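Local coordinates for A rubisco-like protein (Burkholderia fungorum, PDB 3NWR) that is of undetermined specific function but belongs to the rubisco-like family, relatives of rubisco that probably catalyse enolase- or isomerase-type reactions instead of fixing carbon dioxide, at residues A[185-190]-A[217-222]; A[229-234]-A[278-283]; A[234-239]-A[248-253]; A[402-405]-A[410-413]. All coordinates share one frame; numbering follows the deposited sequence.

Interaction 1 of 4, residues A[185-190]-A[217-222]; sequences ELCEAG and SEVRRY
C187 lays its CB over one face of the Y222 ring, close to the centre, in a CH-pi contact with the carbon 3.6 Å from the ring centroid. Its SG is carried past the ring and sits oblique to it, 4.6 Å from the centroid, a sulfur-aromatic contact. The same sulfur also grazes V219, with SG 4.5 Å from V219 CG2. Y222 reaches across because its CG stands anti to the backbone N (chi1 174°), sending the ring out from helix 208-226 toward the last turn of helix 176-189. The two short helix segments run nearly parallel, 27° apart with axes 10.3 Å from each other, as expected of neighbouring outer helices of the TIM-barrel catalytic domain. V230, on the chain leading into the next barrel strand, packs against both C187 and Y222. Next after C187, E188 bends at chi2 and brings its carboxylate to the ring edge, OE2 being 3.7 Å from Y222 CD1. The carboxylate and ring planes are 82° apart, and the oxygens probably gain from the positive rim of the ring, although the stronger partner of OE2 is R184, in a salt bridge. A water joins the backbone to the phenol: it donates to E188 O at 3.3 Å and lies 2.6 Å from Y222 OH, which also hydrogen-bonds R228 NH1. G190 then ends the helix with positive phi in a Schellman motif, its N bonded to C187 O at 2.9 Å and more weakly to L186 O.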
loop_
_atom_site.group_PDB
_atom_site.type_symbol
_atom_site.label_atom_id
_atom_site.label_comp_id
_atom_site.label_asym_id
_atom_site.label_seq_id
_atom_site.Cartn_x
_atom_site.Cartn_y
_atom_site.Cartn_z
ATOM N N GLU A 185 10.997 -30.266 14.862
ATOM C CA GLU A 185 9.903 -31.228 14.724
ATOM C C GLU A 185 9.260 -31.151 13.345
ATOM O O GLU A 185 8.928 -32.174 12.757
ATOM C CB GLU A 185 8.841 -31.007 15.800
ATOM C CG GLU A 185 9.337 -31.199 17.227
ATOM C CD GLU A 185 8.364 -30.655 18.262
ATOM O OE1 GLU A 185 7.292 -30.147 17.870
ATOM O OE2 GLU A 185 8.674 -30.734 19.472
ATOM N N LEU A 186 9.082 -29.936 12.831
ATOM C CA LEU A 186 8.478 -29.760 11.512
ATOM C C LEU A 186 9.375 -30.347 10.415
ATOM O O LEU A 186 8.891 -30.979 9.478
ATOM C CB LEU A 186 8.180 -28.276 11.244
ATOM C CG LEU A 186 7.216 -27.594 12.223
ATOM C CD1 LEU A 186 7.084 -26.091 11.954
ATOM C CD2 LEU A 186 5.838 -28.273 12.191
ATOM N N CYS A 187 10.684 -30.144 10.535
ATOM C CA CYS A 187 11.631 -30.759 9.615
ATOM C C CYS A 187 11.488 -32.283 9.638
ATOM O O CYS A 187 11.392 -32.924 8.595
ATOM C CB CYS A 187 13.069 -30.381 9.978
ATOM S SG CYS A 187 13.532 -28.665 9.624
ATOM N N GLU A 188 11.490 -32.848 10.840
ATOM C CA GLU A 188 11.406 -34.299 11.006
ATOM C C GLU A 188 10.099 -34.856 10.443
ATOM O O GLU A 188 10.049 -36.002 9.979
ATOM C CB GLU A 188 11.551 -34.678 12.480
ATOM C CG GLU A 188 12.900 -34.308 13.083
ATOM C CD GLU A 188 14.018 -35.257 12.691
ATOM O OE1 GLU A 188 13.745 -36.288 12.036
ATOM O OE2 GLU A 188 15.179 -34.973 13.051
ATOM N N ALA A 189 9.044 -34.047 10.480
ATOM C CA ALA A 189 7.761 -34.447 9.900
ATOM C C ALA A 189 7.853 -34.560 8.379
ATOM O O ALA A 189 7.039 -35.244 7.754
ATOM C CB ALA A 189 6.644 -33.476 10.304
ATOM N N GLY A 190 8.836 -33.891 7.785
ATOM C CA GLY A 190 9.122 -34.072 6.370
ATOM C C GLY A 190 8.768 -32.941 5.421
ATOM O O GLY A 190 8.785 -33.138 4.205
ATOM N N SER A 217 20.496 -23.396 13.441
ATOM C CA SER A 217 21.255 -24.474 14.072
ATOM C C SER A 217 20.546 -25.810 13.894
ATOM O O SER A 217 21.165 -26.808 13.521
ATOM C CB SER A 217 21.475 -24.203 15.556
ATOM O OG SER A 217 22.255 -25.239 16.124
ATOM N N GLU A 218 19.245 -25.819 14.164
ATOM C CA GLU A 218 18.439 -27.020 13.996
ATOM C C GLU A 218 18.321 -27.428 12.534
ATOM O O GLU A 218 18.428 -28.604 12.206
ATOM C CB GLU A 218 17.049 -26.834 14.613
ATOM C CG GLU A 218 17.061 -26.721 16.130
ATOM C CD GLU A 218 17.325 -28.052 16.815
ATOM O OE1 GLU A 218 17.416 -29.087 16.122
ATOM O OE2 GLU A 218 17.435 -28.054 18.056
ATOM N N VAL A 219 18.114 -26.458 11.652
ATOM C CA VAL A 219 17.935 -26.750 10.239
ATOM C C VAL A 219 19.204 -27.350 9.633
ATOM O O VAL A 219 19.138 -28.314 8.874
ATOM C CB VAL A 219 17.484 -25.491 9.471
ATOM C CG1 VAL A 219 17.422 -25.753 7.979
ATOM C CG2 VAL A 219 16.127 -25.033 9.998
ATOM N N ARG A 220 20.355 -26.781 9.985
ATOM C CA ARG A 220 21.643 -27.289 9.505
ATOM C C ARG A 220 21.878 -28.714 9.997
ATOM O O ARG A 220 22.266 -29.595 9.228
ATOM C CB ARG A 220 22.796 -26.371 9.946
ATOM C CG ARG A 220 22.795 -24.976 9.290
ATOM C CD ARG A 220 24.064 -24.151 9.610
ATOM N NE ARG A 220 24.328 -24.034 11.044
ATOM C CZ ARG A 220 24.033 -22.975 11.799
ATOM N NH1 ARG A 220 23.468 -21.894 11.271
ATOM N NH2 ARG A 220 24.324 -22.987 13.096
ATOM N N ARG A 221 21.624 -28.946 11.277
ATOM C CA ARG A 221 21.806 -30.278 11.833
ATOM C C ARG A 221 20.833 -31.272 11.204
ATOM O O ARG A 221 21.179 -32.431 10.972
ATOM C CB ARG A 221 21.644 -30.277 13.347
ATOM C CG ARG A 221 21.931 -31.647 13.929
ATOM C CD ARG A 221 21.615 -31.760 15.406
ATOM N NE ARG A 221 21.355 -33.152 15.771
ATOM C CZ ARG A 221 21.039 -33.555 16.994
ATOM N NH1 ARG A 221 20.950 -32.672 17.978
ATOM N NH2 ARG A 221 20.809 -34.835 17.231
ATOM N N TYR A 222 19.613 -30.828 10.920
ATOM C CA TYR A 222 18.657 -31.713 10.275
ATOM C C TYR A 222 19.133 -32.113 8.876
ATOM O O TYR A 222 19.007 -33.271 8.489
ATOM C CB TYR A 222 17.247 -31.106 10.216
ATOM C CG TYR A 222 16.293 -31.963 9.417
ATOM C CD1 TYR A 222 15.765 -33.138 9.948
ATOM C CD2 TYR A 222 15.943 -31.615 8.118
ATOM C CE1 TYR A 222 14.904 -33.924 9.211
ATOM C CE2 TYR A 222 15.086 -32.396 7.376
ATOM C CZ TYR A 222 14.564 -33.548 7.925
ATOM O OH TYR A 222 13.710 -34.335 7.185
HETATM O O HOH W 1 12.676 -36.543 8.072
#

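Interaction 2 of 4, residues A[229-234]-A[278-283]; sequences PVMVAF and PLVLHA
M231 and V280 meet in the interior of the TIM barrel, where the chain entering strand 233-235 faces strand 280-284. These strands are not sheet neighbours: strand 257-261 runs between them, so no backbone hydrogen bond joins the two segments and the contact is made by inward-pointing side chains alone. The M231 and V280 side chains cross at about a right angle. M231 leaves its backbone with CG anti to N (chi1 174°), continues extended through SD, and turns only at the last bond (chi3 -66°), which swings CE onto the V280 methyl CG2 at 3.9 Å. Helix 148-156 covers this pair, L155 touching both M231 and V280, while T152 and T156 add to the cover of M231; C257 from the intervening strand also lies against M231. The side chains alternate along 229-234: M231 and A233 turn inward, whereas V230, V232 and F234 pack against helix 208-226. Two residues further along both strands, the small A233 faces H282, whose imidazole is gripped at both nitrogens, ND1 by H315 ND1 and NE2 by H317 NE2. Each of those two rings stands nearly perpendicular to that of H282, and the two hydrogen bonds should fix the rotation of the buried imidazole. F193 comes against it as well, its ring plane at about 45° to that of H282. A233 approaches the H282 ring obliquely, and the nearest atoms of this pair are the two CB carbons, 4.3 Å apart.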
loop_
_atom_site.group_PDB
_atom_site.type_symbol
_atom_site.label_atom_id
_atom_site.label_comp_id
_atom_site.label_asym_id
_atom_site.label_seq_id
_atom_site.Cartn_x
_atom_site.Cartn_y
_atom_site.Cartn_z
ATOM N N PRO A 229 17.490 -30.769 2.641
ATOM C CA PRO A 229 17.455 -29.337 2.966
ATOM C C PRO A 229 16.013 -28.916 3.255
ATOM O O PRO A 229 15.088 -29.455 2.639
ATOM C CB PRO A 229 17.941 -28.661 1.679
ATOM C CG PRO A 229 18.241 -29.754 0.692
ATOM C CD PRO A 229 17.633 -31.020 1.198
ATOM N N VAL A 230 15.829 -28.000 4.200
ATOM C CA VAL A 230 14.523 -27.392 4.453
ATOM C C VAL A 230 14.693 -25.880 4.381
ATOM O O VAL A 230 15.541 -25.309 5.067
ATOM C CB VAL A 230 13.950 -27.780 5.827
ATOM C CG1 VAL A 230 12.619 -27.073 6.080
ATOM C CG2 VAL A 230 13.764 -29.291 5.918
ATOM N N MET A 231 13.900 -25.246 3.527
ATOM C CA MET A 231 13.953 -23.800 3.349
ATOM C C MET A 231 13.101 -23.098 4.401
ATOM O O MET A 231 11.906 -23.371 4.532
ATOM C CB MET A 231 13.456 -23.431 1.952
ATOM C CG MET A 231 13.328 -21.927 1.725
ATOM S SD MET A 231 12.901 -21.496 0.029
ATOM C CE MET A 231 14.378 -22.036 -0.849
ATOM N N VAL A 232 13.716 -22.189 5.154
ATOM C CA VAL A 232 12.988 -21.416 6.144
ATOM C C VAL A 232 12.891 -19.972 5.673
ATOM O O VAL A 232 13.911 -19.307 5.433
ATOM C CB VAL A 232 13.658 -21.463 7.537
ATOM C CG1 VAL A 232 12.885 -20.575 8.534
ATOM C CG2 VAL A 232 13.727 -22.902 8.047
ATOM N N ALA A 233 11.659 -19.507 5.509
ATOM C CA ALA A 233 11.429 -18.119 5.146
ATOM C C ALA A 233 11.328 -17.314 6.429
ATOM O O ALA A 233 10.277 -17.269 7.070
ATOM C CB ALA A 233 10.154 -17.982 4.309
ATOM N N PHE A 234 12.446 -16.713 6.829
ATOM C CA PHE A 234 12.462 -15.833 7.992
ATOM C C PHE A 234 11.839 -14.504 7.626
ATOM O O PHE A 234 12.248 -13.870 6.645
ATOM C CB PHE A 234 13.900 -15.593 8.455
ATOM C CG PHE A 234 14.554 -16.814 9.020
ATOM C CD1 PHE A 234 14.225 -17.257 10.291
ATOM C CD2 PHE A 234 15.485 -17.523 8.279
ATOM C CE1 PHE A 234 14.831 -18.395 10.828
ATOM C CE2 PHE A 234 16.092 -18.673 8.806
ATOM C CZ PHE A 234 15.761 -19.107 10.080
ATOM N N PRO A 278 21.287 -12.329 -2.022
ATOM C CA PRO A 278 21.274 -13.452 -2.964
ATOM C C PRO A 278 20.265 -14.530 -2.582
ATOM O O PRO A 278 20.222 -15.573 -3.237
ATOM C CB PRO A 278 22.697 -14.003 -2.844
ATOM C CG PRO A 278 23.065 -13.733 -1.425
ATOM C CD PRO A 278 22.409 -12.415 -1.070
ATOM N N LEU A 279 19.473 -14.280 -1.543
ATOM C CA LEU A 279 18.519 -15.261 -1.040
ATOM C C LEU A 279 17.225 -15.244 -1.849
ATOM O O LEU A 279 16.970 -14.318 -2.616
ATOM C CB LEU A 279 18.213 -14.990 0.437
ATOM C CG LEU A 279 19.446 -14.920 1.340
ATOM C CD1 LEU A 279 19.088 -14.425 2.725
ATOM C CD2 LEU A 279 20.101 -16.294 1.400
ATOM N N VAL A 280 16.430 -16.292 -1.684
ATOM C CA VAL A 280 15.067 -16.315 -2.218
ATOM C C VAL A 280 14.237 -15.261 -1.493
ATOM O O VAL A 280 14.280 -15.165 -0.271
ATOM C CB VAL A 280 14.440 -17.699 -2.002
ATOM C CG1 VAL A 280 12.976 -17.710 -2.458
ATOM C CG2 VAL A 280 15.236 -18.758 -2.751
ATOM N N LEU A 281 13.476 -14.488 -2.260
ATOM C CA LEU A 281 12.634 -13.429 -1.720
ATOM C C LEU A 281 11.184 -13.907 -1.741
ATOM O O LEU A 281 10.548 -13.959 -2.803
ATOM C CB LEU A 281 12.789 -12.167 -2.566
ATOM C CG LEU A 281 13.218 -10.881 -1.876
ATOM C CD1 LEU A 281 13.130 -9.728 -2.866
ATOM C CD2 LEU A 281 12.367 -10.620 -0.645
ATOM N N HIS A 282 10.686 -14.291 -0.572
ATOM C CA HIS A 282 9.321 -14.805 -0.423
ATOM C C HIS A 282 8.409 -13.630 -0.062
ATOM O O HIS A 282 8.467 -13.105 1.051
ATOM C CB HIS A 282 9.287 -15.885 0.676
ATOM C CG HIS A 282 7.936 -16.496 0.901
ATOM N ND1 HIS A 282 7.469 -17.568 0.170
ATOM C CD2 HIS A 282 6.963 -16.198 1.795
ATOM C CE1 HIS A 282 6.260 -17.896 0.594
ATOM N NE2 HIS A 282 5.925 -17.074 1.573
ATOM N N ALA A 283 7.564 -13.221 -1.005
ATOM C CA ALA A 283 6.705 -12.057 -0.805
ATOM C C ALA A 283 5.401 -12.419 -0.104
ATOM O O ALA A 283 4.632 -13.234 -0.619
ATOM C CB ALA A 283 6.407 -11.394 -2.158
#

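Interaction 3 of 4, residues A[234-239]-A[248-253]; sequences FNITDD and ELVERE
F234 meets V250 from its first side-chain carbon onward: CB lies 4.2 Å from V250 CG2. With CG anti to the carbonyl carbon (chi1 -68°), the ring is directed so that CD2 comes against both valine methyls, 3.9 Å from V250 CG1 and 4.0 Å from V250 CG2. The approach of CG1 is oblique to the ring. V232 CG1 sits over the centre of one ring face, and V212, V215 and M216 of helix 208-226 add further packing. V250 thus lies against the end of the strand and the loop that follows, its CG2 also reaching I236 CG2 at 4.3 Å. Beyond this apolar patch the chain turns. N235 OD1 takes two bonds, from T237 N, which stands above the carbonyl plane and closes an Asx turn, and from T237 OG1 at 2.6 Å, which lies in that plane on a lone pair. D239 then caps the following helix through A242 N and makes a salt bridge to R275 of the second subunit, so the turn also borders the dimer interface. Strand 233-235, helix 240-252 and strand 257-261 form the beta-alpha-beta unit typical of TIM barrels, with the helix packed outside the strands.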
loop_
_atom_site.group_PDB
_atom_site.type_symbol
_atom_site.label_atom_id
_atom_site.label_comp_id
_atom_site.label_asym_id
_atom_site.label_seq_id
_atom_site.Cartn_x
_atom_site.Cartn_y
_atom_site.Cartn_z
ATOM N N PHE A 234 12.446 -16.713 6.829
ATOM C CA PHE A 234 12.462 -15.833 7.992
ATOM C C PHE A 234 11.839 -14.504 7.626
ATOM O O PHE A 234 12.248 -13.870 6.645
ATOM C CB PHE A 234 13.900 -15.593 8.455
ATOM C CG PHE A 234 14.554 -16.814 9.020
ATOM C CD1 PHE A 234 14.225 -17.257 10.291
ATOM C CD2 PHE A 234 15.485 -17.523 8.279
ATOM C CE1 PHE A 234 14.831 -18.395 10.828
ATOM C CE2 PHE A 234 16.092 -18.673 8.806
ATOM C CZ PHE A 234 15.761 -19.107 10.080
ATOM N N ASN A 235 10.865 -14.071 8.423
ATOM C CA ASN A 235 10.235 -12.781 8.195
ATOM C C ASN A 235 11.128 -11.637 8.683
ATOM O O ASN A 235 11.227 -11.379 9.886
ATOM C CB ASN A 235 8.868 -12.730 8.877
ATOM C CG ASN A 235 8.119 -11.448 8.566
ATOM O OD1 ASN A 235 8.531 -10.681 7.699
ATOM N ND2 ASN A 235 7.007 -11.218 9.261
ATOM N N ILE A 236 11.777 -10.965 7.742
ATOM C CA ILE A 236 12.714 -9.903 8.082
ATOM C C ILE A 236 12.110 -8.515 7.920
ATOM O O ILE A 236 12.811 -7.514 8.082
ATOM C CB ILE A 236 14.009 -9.974 7.246
ATOM C CG1 ILE A 236 13.694 -9.743 5.766
ATOM C CG2 ILE A 236 14.722 -11.318 7.470
ATOM C CD1 ILE A 236 14.936 -9.533 4.889
ATOM N N THR A 237 10.814 -8.462 7.613
ATOM C CA THR A 237 10.089 -7.189 7.482
ATOM C C THR A 237 10.524 -6.191 8.552
ATOM O O THR A 237 10.423 -6.485 9.749
ATOM C CB THR A 237 8.570 -7.402 7.620
ATOM O OG1 THR A 237 8.116 -8.330 6.623
ATOM C CG2 THR A 237 7.821 -6.070 7.463
ATOM N N ASP A 238 10.999 -5.023 8.121
ATOM C CA ASP A 238 11.516 -3.995 9.024
ATOM C C ASP A 238 11.852 -2.768 8.196
ATOM O O ASP A 238 11.722 -2.761 6.967
ATOM C CB ASP A 238 12.801 -4.489 9.709
ATOM C CG ASP A 238 12.998 -3.932 11.113
ATOM O OD1 ASP A 238 12.546 -2.810 11.416
ATOM O OD2 ASP A 238 13.643 -4.631 11.923
ATOM N N ASP A 239 12.299 -1.725 8.878
ATOM C CA ASP A 239 12.956 -0.613 8.233
ATOM C C ASP A 239 13.989 -1.139 7.220
ATOM O O ASP A 239 14.596 -2.190 7.448
ATOM C CB ASP A 239 13.615 0.197 9.340
ATOM C CG ASP A 239 14.689 1.081 8.842
ATOM O OD1 ASP A 239 14.348 2.199 8.402
ATOM O OD2 ASP A 239 15.865 0.661 8.910
ATOM N N GLU A 248 21.553 -10.186 5.688
ATOM C CA GLU A 248 22.960 -10.567 5.802
ATOM C C GLU A 248 23.131 -11.650 6.861
ATOM O O GLU A 248 23.859 -12.623 6.652
ATOM C CB GLU A 248 23.825 -9.358 6.159
ATOM C CG GLU A 248 23.942 -8.315 5.070
ATOM C CD GLU A 248 24.813 -7.152 5.508
ATOM O OE1 GLU A 248 25.722 -7.378 6.340
ATOM O OE2 GLU A 248 24.589 -6.021 5.028
ATOM N N LEU A 249 22.456 -11.494 7.993
ATOM C CA LEU A 249 22.530 -12.499 9.058
ATOM C C LEU A 249 21.967 -13.844 8.600
ATOM O O LEU A 249 22.566 -14.890 8.835
ATOM C CB LEU A 249 21.796 -12.034 10.319
ATOM C CG LEU A 249 21.715 -13.098 11.418
ATOM C CD1 LEU A 249 23.117 -13.417 11.962
ATOM C CD2 LEU A 249 20.781 -12.673 12.536
ATOM N N VAL A 250 20.806 -13.822 7.944
ATOM C CA VAL A 250 20.216 -15.064 7.463
ATOM C C VAL A 250 21.204 -15.782 6.552
ATOM O O VAL A 250 21.396 -16.995 6.673
ATOM C CB VAL A 250 18.852 -14.829 6.757
ATOM C CG1 VAL A 250 18.352 -16.115 6.087
ATOM C CG2 VAL A 250 17.817 -14.346 7.764
ATOM N N GLU A 251 21.848 -15.042 5.657
ATOM C CA GLU A 251 22.827 -15.651 4.759
ATOM C C GLU A 251 24.021 -16.219 5.523
ATOM O O GLU A 251 24.464 -17.345 5.255
ATOM C CB GLU A 251 23.300 -14.662 3.689
ATOM C CG GLU A 251 24.328 -15.249 2.737
ATOM C CD GLU A 251 24.731 -14.293 1.636
ATOM O OE1 GLU A 251 24.217 -13.149 1.599
ATOM O OE2 GLU A 251 25.571 -14.688 0.797
ATOM N N ARG A 252 24.539 -15.446 6.473
ATOM C CA ARG A 252 25.697 -15.892 7.249
ATOM C C ARG A 252 25.408 -17.174 8.020
ATOM O O ARG A 252 26.292 -18.021 8.211
ATOM C CB ARG A 252 26.147 -14.794 8.212
ATOM C CG ARG A 252 26.961 -13.699 7.554
ATOM C CD ARG A 252 27.718 -12.875 8.595
ATOM N NE ARG A 252 26.826 -12.296 9.596
ATOM C CZ ARG A 252 26.177 -11.144 9.440
ATOM N NH1 ARG A 252 26.319 -10.448 8.320
ATOM N NH2 ARG A 252 25.389 -10.689 10.402
ATOM N N GLU A 253 24.163 -17.321 8.459
ATOM C CA GLU A 253 23.744 -18.478 9.237
ATOM C C GLU A 253 23.329 -19.662 8.360
ATOM O O GLU A 253 22.830 -20.661 8.865
ATOM C CB GLU A 253 22.625 -18.081 10.198
ATOM C CG GLU A 253 23.097 -17.142 11.295
ATOM C CD GLU A 253 23.988 -17.843 12.310
ATOM O OE1 GLU A 253 23.739 -19.030 12.592
ATOM O OE2 GLU A 253 24.925 -17.202 12.824
#

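Interaction 4 of 4, residues A[402-405]-A[410-413]; sequences WAAV and PLPV
A404 and L411 come within 6.1 Å, CA to CA, where the chain leaves helix 391-407 and, after a short connection, enters the small helix 411-414 with P410 at its N-cap position. L411 makes the contact with one branch. Its CD1 is directed between two residues of the longer helix, lying 3.5 Å from V405 CG1 and 4.0 Å from A404 CB. The approach to V405 is the closer; L411 holds a chi1 of -97°, well off a staggered value. V405 offers CG1 because that methyl is anti to its carbonyl carbon, beside the backbone N; the two side chains cross obliquely. A404 has only a CB to give, yet that methyl points toward L411 and also touches T409 and Y414. V405 also packs on Q365 and F368 of helix 364-371. W402, three residues before V405, points away from 410-413 and meets F378 edge-to-face, tying helix 391-407 to barrel strand 377-379. No hydrogen bond crosses between the segments, so the join is wholly apolar. It links consecutive helices after the last barrel strand, consistent with the helical C-terminal end of a rubisco-type catalytic domain.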
loop_
_atom_site.group_PDB
_atom_site.type_symbol
_atom_site.label_atom_id
_atom_site.label_comp_id
_atom_site.label_asym_id
_atom_site.label_seq_id
_atom_site.Cartn_x
_atom_site.Cartn_y
_atom_site.Cartn_z
ATOM N N TRP A 402 -0.363 -35.866 -3.686
ATOM C CA TRP A 402 0.376 -35.399 -4.852
ATOM C C TRP A 402 0.811 -36.545 -5.771
ATOM O O TRP A 402 0.684 -36.439 -6.992
ATOM C CB TRP A 402 1.559 -34.508 -4.436
ATOM C CG TRP A 402 1.069 -33.134 -4.097
ATOM C CD1 TRP A 402 0.987 -32.565 -2.859
ATOM C CD2 TRP A 402 0.537 -32.173 -5.017
ATOM N NE1 TRP A 402 0.447 -31.300 -2.953
ATOM C CE2 TRP A 402 0.167 -31.034 -4.266
ATOM C CE3 TRP A 402 0.353 -32.158 -6.405
ATOM C CZ2 TRP A 402 -0.393 -29.903 -4.853
ATOM C CZ3 TRP A 402 -0.209 -31.031 -6.989
ATOM C CH2 TRP A 402 -0.561 -29.909 -6.212
ATOM N N ALA A 403 1.300 -37.636 -5.190
ATOM C CA ALA A 403 1.658 -38.811 -5.983
ATOM C C ALA A 403 0.455 -39.315 -6.790
ATOM O O ALA A 403 0.578 -39.647 -7.972
ATOM C CB ALA A 403 2.204 -39.900 -5.086
ATOM N N ALA A 404 -0.710 -39.347 -6.150
ATOM C CA ALA A 404 -1.935 -39.791 -6.813
ATOM C C ALA A 404 -2.288 -38.921 -8.013
ATOM O O ALA A 404 -2.510 -39.413 -9.121
ATOM C CB ALA A 404 -3.088 -39.814 -5.823
ATOM N N VAL A 405 -2.342 -37.608 -7.810
ATOM C CA VAL A 405 -2.796 -36.750 -8.903
ATOM C C VAL A 405 -1.798 -36.725 -10.055
ATOM O O VAL A 405 -2.183 -36.642 -11.220
ATOM C CB VAL A 405 -3.173 -35.319 -8.436
ATOM C CG1 VAL A 405 -4.129 -35.400 -7.258
ATOM C CG2 VAL A 405 -1.927 -34.504 -8.073
ATOM N N PRO A 410 -7.577 -41.156 -9.012
ATOM C CA PRO A 410 -8.361 -40.381 -8.039
ATOM C C PRO A 410 -7.928 -40.634 -6.597
ATOM O O PRO A 410 -7.573 -41.759 -6.243
ATOM C CB PRO A 410 -9.794 -40.900 -8.255
ATOM C CG PRO A 410 -9.802 -41.399 -9.670
ATOM C CD PRO A 410 -8.429 -42.007 -9.862
ATOM N N LEU A 411 -7.982 -39.608 -5.753
ATOM C CA LEU A 411 -7.551 -39.770 -4.358
ATOM C C LEU A 411 -8.228 -40.929 -3.609
ATOM O O LEU A 411 -7.557 -41.679 -2.910
ATOM C CB LEU A 411 -7.708 -38.457 -3.563
ATOM C CG LEU A 411 -6.446 -37.603 -3.435
ATOM C CD1 LEU A 411 -5.935 -37.163 -4.785
ATOM C CD2 LEU A 411 -6.747 -36.392 -2.568
ATOM N N PRO A 412 -9.565 -41.064 -3.720
ATOM C CA PRO A 412 -10.210 -42.150 -2.961
ATOM C C PRO A 412 -9.866 -43.540 -3.485
ATOM O O PRO A 412 -10.069 -44.508 -2.759
ATOM C CB PRO A 412 -11.708 -41.878 -3.145
ATOM C CG PRO A 412 -11.778 -40.399 -3.489
ATOM C CD PRO A 412 -10.553 -40.159 -4.332
ATOM N N VAL A 413 -9.373 -43.643 -4.718
ATOM C CA VAL A 413 -8.873 -44.925 -5.214
ATOM C C VAL A 413 -7.482 -45.195 -4.626
ATOM O O VAL A 413 -7.216 -46.262 -4.073
ATOM C CB VAL A 413 -8.815 -44.953 -6.755
ATOM C CG1 VAL A 413 -8.128 -46.231 -7.247
ATOM C CG2 VAL A 413 -10.214 -44.875 -7.346
#

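How the interactions relate
All four contacts lie in the catalytic TIM-barrel domain. Interactions 1, 2 and 3 are on the same side of the chain's centre and touch one another, and helix 208-226 of interaction 1 leads into strand 233-235, which interactions 2 and 3 share through F234. Interaction 1 comes first along the chain, and interaction 3 is nested within the loop closed by interaction 2, their centres about 10 Å apart. A salt bridge from R220 to E253 ties interaction 1 to interaction 3. Together they pack outer helices, strands and barrel interior as successive layers. Interaction 4 follows last, with its centre about 28 Å from that of interaction 1, at the helical C-terminal end.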